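Immunity protein 52 domain-containing protein (Burkholderia pseudomallei K96243, PDB 4RHO) is of unknown function but is probably an immunity protein that protects the cell against a toxin. Local coordinates at residues Q200-A212 against Q216-P228. Residues are numbered along the deposited sequence; the frame is centred on the assembly and turned at random.
Sequences QVPEARALIPVSA and QTGTIIVSVTDAP
The flat amide of Q216 sets one face over P209 CB, 3.7 Å from its CD, while its edge turns to the backbone: NE2 donates to G218 O nearly in the amide's own plane. All this belongs to an antiparallel beta hairpin at the end of the sheet, where 206-212 is the outermost strand and 216-222 also pairs with 189-192. In Q216, CG stands anti to the backbone N (chi1 -178°) and the chain runs on extended, which carries the amide over to P209 and back to G218 O. G218 O is gripped from both faces of its carbonyl plane, since V210 N, 3.0 Å from G218 O, bonds almost straight from the side opposite Q216 NE2. A classic beta bulge marks each end of the pairing. T217 and G218 both face V210, whose O takes T217 N at 2.7 Å and G218 N only weakly; R205 and A206 share V222 O in the same way. Between them I208 and I220 bond in both directions. I208, V210, I220 and V222 pack together on one face, with V210 CG2 3.8 Å from I220 CG1 and I208 CD1 4.0 Å from V222 CG2; I208, V210 and I220 touch helix 148-162. On the other face L207 and I221 run side by side, and A204 CB meets I221 CG2. R205 bends at chi2 (49°), lays CD 3.4 Å from S223 O, and folds its guanidinium back until NH1 donates to E203 O at 2.8 Å.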
loop_
_atom_site.group_PDB
_atom_site.type_symbol
_atom_site.label_atom_id
_atom_site.label_comp_id
_atom_site.label_asym_id
_atom_site.label_seq_id
_atom_site.Cartn_x
_atom_site.Cartn_y
_atom_site.Cartn_z
ATOM N N GLN A 200 -24.359 -8.159 -5.990
ATOM C CA GLN A 200 -23.899 -6.933 -6.633
ATOM C C GLN A 200 -22.775 -7.210 -7.627
ATOM O O GLN A 200 -22.764 -6.626 -8.705
ATOM C CB GLN A 200 -23.435 -5.922 -5.593
ATOM C CG GLN A 200 -24.567 -5.336 -4.774
ATOM C CD GLN A 200 -24.042 -4.512 -3.633
ATOM O OE1 GLN A 200 -23.341 -5.008 -2.751
ATOM N NE2 GLN A 200 -24.397 -3.242 -3.608
ATOM N N VAL A 201 -21.785 -8.047 -7.240
ATOM C CA VAL A 201 -20.628 -8.332 -8.113
ATOM C C VAL A 201 -20.480 -9.855 -8.303
ATOM O O VAL A 201 -19.685 -10.496 -7.614
ATOM C CB VAL A 201 -19.311 -7.695 -7.554
ATOM C CG1 VAL A 201 -18.177 -7.791 -8.578
ATOM C CG2 VAL A 201 -19.538 -6.248 -7.142
ATOM N N PRO A 202 -21.248 -10.457 -9.242
ATOM C CA PRO A 202 -21.190 -11.923 -9.397
ATOM C C PRO A 202 -19.896 -12.400 -10.098
ATOM O O PRO A 202 -19.582 -13.594 -10.049
ATOM C CB PRO A 202 -22.428 -12.240 -10.232
ATOM C CG PRO A 202 -22.713 -10.997 -10.977
ATOM C CD PRO A 202 -22.286 -9.857 -10.109
ATOM N N GLU A 203 -19.119 -11.455 -10.706
ATOM C CA GLU A 203 -17.848 -11.792 -11.393
ATOM C C GLU A 203 -16.699 -11.998 -10.388
ATOM O O GLU A 203 -15.693 -12.631 -10.729
ATOM C CB GLU A 203 -17.451 -10.684 -12.406
ATOM C CG GLU A 203 -18.412 -10.529 -13.570
ATOM C CD GLU A 203 -19.499 -9.492 -13.365
ATOM O OE1 GLU A 203 -19.744 -9.105 -12.199
ATOM O OE2 GLU A 203 -20.095 -9.054 -14.374
ATOM N N ALA A 204 -16.805 -11.383 -9.184
ATOM C CA ALA A 204 -15.732 -11.437 -8.182
ATOM C C ALA A 204 -15.416 -12.883 -7.778
ATOM O O ALA A 204 -16.327 -13.667 -7.531
ATOM C CB ALA A 204 -16.116 -10.623 -6.954
ATOM N N ARG A 205 -14.119 -13.240 -7.752
ATOM C CA ARG A 205 -13.685 -14.584 -7.368
ATOM C C ARG A 205 -13.745 -14.757 -5.850
ATOM O O ARG A 205 -13.911 -15.879 -5.360
ATOM C CB ARG A 205 -12.263 -14.863 -7.890
ATOM C CG ARG A 205 -12.232 -15.618 -9.244
ATOM C CD ARG A 205 -13.142 -14.985 -10.292
ATOM N NE ARG A 205 -13.029 -15.657 -11.589
ATOM C CZ ARG A 205 -13.917 -15.526 -12.570
ATOM N NH1 ARG A 205 -15.025 -14.818 -12.384
ATOM N NH2 ARG A 205 -13.737 -16.159 -13.724
ATOM N N ALA A 206 -13.663 -13.638 -5.103
ATOM C CA ALA A 206 -13.804 -13.649 -3.647
ATOM C C ALA A 206 -14.226 -12.282 -3.136
ATOM O O ALA A 206 -13.812 -11.259 -3.683
ATOM C CB ALA A 206 -12.490 -14.072 -2.991
ATOM N N LEU A 207 -15.080 -12.261 -2.110
ATOM C CA LEU A 207 -15.495 -11.026 -1.448
ATOM C C LEU A 207 -15.231 -11.137 0.038
ATOM O O LEU A 207 -16.010 -11.771 0.763
ATOM C CB LEU A 207 -16.986 -10.732 -1.723
ATOM C CG LEU A 207 -17.339 -10.427 -3.186
ATOM C CD1 LEU A 207 -18.810 -10.563 -3.423
ATOM C CD2 LEU A 207 -16.841 -9.031 -3.599
ATOM N N ILE A 208 -14.056 -10.660 0.474
ATOM C CA ILE A 208 -13.612 -10.815 1.851
ATOM C C ILE A 208 -14.140 -9.662 2.711
ATOM O O ILE A 208 -13.724 -8.518 2.539
ATOM C CB ILE A 208 -12.059 -10.910 1.915
ATOM C CG1 ILE A 208 -11.535 -12.007 0.951
ATOM C CG2 ILE A 208 -11.579 -11.152 3.364
ATOM C CD1 ILE A 208 -10.072 -11.993 0.744
ATOM N N PRO A 209 -15.055 -9.949 3.669
ATOM C CA PRO A 209 -15.539 -8.879 4.548
ATOM C C PRO A 209 -14.461 -8.429 5.536
ATOM O O PRO A 209 -13.731 -9.264 6.081
ATOM C CB PRO A 209 -16.729 -9.526 5.269
ATOM C CG PRO A 209 -16.429 -10.965 5.275
ATOM C CD PRO A 209 -15.661 -11.256 4.012
ATOM N N VAL A 210 -14.324 -7.113 5.728
ATOM C CA VAL A 210 -13.378 -6.570 6.706
ATOM C C VAL A 210 -14.162 -5.985 7.887
ATOM O O VAL A 210 -15.011 -5.115 7.693
ATOM C CB VAL A 210 -12.419 -5.515 6.070
ATOM C CG1 VAL A 210 -11.396 -5.023 7.092
ATOM C CG2 VAL A 210 -11.720 -6.084 4.845
ATOM N N SER A 211 -13.960 -6.542 9.086
ATOM C CA SER A 211 -14.732 -6.140 10.265
ATOM C C SER A 211 -13.927 -5.241 11.182
ATOM O O SER A 211 -12.699 -5.369 11.264
ATOM C CB SER A 211 -15.207 -7.366 11.034
ATOM O OG SER A 211 -16.065 -8.168 10.237
ATOM N N ALA A 212 -14.619 -4.305 11.862
ATOM C CA ALA A 212 -14.022 -3.414 12.862
ATOM C C ALA A 212 -15.098 -2.734 13.660
ATOM O O ALA A 212 -16.152 -2.395 13.112
ATOM C CB ALA A 212 -13.135 -2.374 12.188
ATOM N N GLN A 216 -19.232 -4.855 9.776
ATOM C CA GLN A 216 -18.444 -4.926 8.557
ATOM C C GLN A 216 -18.110 -3.524 8.078
ATOM O O GLN A 216 -19.016 -2.739 7.782
ATOM C CB GLN A 216 -19.185 -5.715 7.465
ATOM C CG GLN A 216 -18.376 -5.850 6.170
ATOM C CD GLN A 216 -19.067 -6.697 5.131
ATOM O OE1 GLN A 216 -19.982 -7.466 5.426
ATOM N NE2 GLN A 216 -18.569 -6.647 3.908
ATOM N N THR A 217 -16.829 -3.170 8.109
ATOM C CA THR A 217 -16.374 -1.841 7.713
ATOM C C THR A 217 -16.328 -1.724 6.170
ATOM O O THR A 217 -16.708 -0.689 5.616
ATOM C CB THR A 217 -15.002 -1.551 8.338
ATOM O OG1 THR A 217 -15.085 -1.760 9.743
ATOM C CG2 THR A 217 -14.516 -0.135 8.049
ATOM N N GLY A 218 -15.854 -2.775 5.508
ATOM C CA GLY A 218 -15.733 -2.788 4.058
ATOM C C GLY A 218 -15.602 -4.169 3.467
ATOM O O GLY A 218 -15.878 -5.168 4.135
ATOM N N THR A 219 -15.231 -4.237 2.198
ATOM C CA THR A 219 -15.089 -5.511 1.503
ATOM C C THR A 219 -13.875 -5.475 0.599
ATOM O O THR A 219 -13.667 -4.488 -0.110
ATOM C CB THR A 219 -16.385 -5.829 0.682
ATOM O OG1 THR A 219 -17.534 -5.624 1.501
ATOM C CG2 THR A 219 -16.393 -7.255 0.123
ATOM N N ILE A 220 -13.076 -6.554 0.597
ATOM C CA ILE A 220 -11.997 -6.712 -0.377
ATOM C C ILE A 220 -12.524 -7.501 -1.571
ATOM O O ILE A 220 -13.055 -8.607 -1.399
ATOM C CB ILE A 220 -10.748 -7.398 0.252
ATOM C CG1 ILE A 220 -10.210 -6.591 1.445
ATOM C CG2 ILE A 220 -9.649 -7.621 -0.815
ATOM C CD1 ILE A 220 -9.164 -7.333 2.278
ATOM N N ILE A 221 -12.453 -6.914 -2.760
ATOM C CA ILE A 221 -12.910 -7.566 -3.974
ATOM C C ILE A 221 -11.722 -8.225 -4.673
ATOM O O ILE A 221 -10.734 -7.553 -4.967
ATOM C CB ILE A 221 -13.630 -6.551 -4.899
ATOM C CG1 ILE A 221 -14.645 -5.689 -4.097
ATOM C CG2 ILE A 221 -14.311 -7.273 -6.075
ATOM C CD1 ILE A 221 -15.025 -4.395 -4.775
ATOM N N VAL A 222 -11.783 -9.558 -4.873
ATOM C CA VAL A 222 -10.666 -10.295 -5.466
ATOM C C VAL A 222 -11.046 -10.792 -6.882
ATOM O O VAL A 222 -12.109 -11.397 -7.068
ATOM C CB VAL A 222 -10.209 -11.470 -4.557
ATOM C CG1 VAL A 222 -8.947 -12.126 -5.106
ATOM C CG2 VAL A 222 -9.986 -10.994 -3.122
ATOM N N SER A 223 -10.181 -10.518 -7.871
ATOM C CA SER A 223 -10.429 -10.907 -9.258
ATOM C C SER A 223 -9.869 -12.296 -9.555
ATOM O O SER A 223 -10.431 -13.018 -10.369
ATOM C CB SER A 223 -9.815 -9.886 -10.215
ATOM O OG SER A 223 -8.408 -9.815 -10.047
ATOM N N VAL A 224 -8.692 -12.622 -8.977
ATOM C CA VAL A 224 -8.004 -13.889 -9.253
ATOM C C VAL A 224 -7.610 -14.565 -7.927
ATOM O O VAL A 224 -7.015 -13.926 -7.065
ATOM C CB VAL A 224 -6.760 -13.669 -10.174
ATOM C CG1 VAL A 224 -6.007 -14.969 -10.397
ATOM C CG2 VAL A 224 -7.168 -13.046 -11.508
ATOM N N THR A 225 -7.975 -15.851 -7.760
ATOM C CA THR A 225 -7.676 -16.597 -6.529
ATOM C C THR A 225 -6.896 -17.895 -6.836
ATOM O O THR A 225 -6.416 -18.551 -5.910
ATOM C CB THR A 225 -8.979 -16.923 -5.770
ATOM O OG1 THR A 225 -9.887 -17.577 -6.661
ATOM C CG2 THR A 225 -9.633 -15.689 -5.176
ATOM N N ASP A 226 -6.804 -18.284 -8.132
ATOM C CA ASP A 226 -6.175 -19.558 -8.515
ATOM C C ASP A 226 -4.655 -19.406 -8.710
ATOM O O ASP A 226 -3.927 -20.402 -8.668
ATOM C CB ASP A 226 -6.820 -20.123 -9.798
ATOM C CG ASP A 226 -6.591 -19.273 -11.041
ATOM O OD1 ASP A 226 -6.927 -18.074 -11.005
ATOM O OD2 ASP A 226 -6.188 -19.839 -12.079
ATOM N N ALA A 227 -4.188 -18.172 -8.955
ATOM C CA ALA A 227 -2.769 -17.911 -9.203
ATOM C C ALA A 227 -2.425 -16.446 -8.897
ATOM O O ALA A 227 -3.326 -15.619 -8.764
ATOM C CB ALA A 227 -2.422 -18.240 -10.659
ATOM N N PRO A 228 -1.117 -16.089 -8.788
ATOM C CA PRO A 228 -0.771 -14.670 -8.603
ATOM C C PRO A 228 -1.209 -13.831 -9.805
ATOM O O PRO A 228 -1.067 -14.276 -10.950
ATOM C CB PRO A 228 0.755 -14.695 -8.453
ATOM C CG PRO A 228 1.181 -15.933 -9.142
ATOM C CD PRO A 228 0.090 -16.930 -8.920
#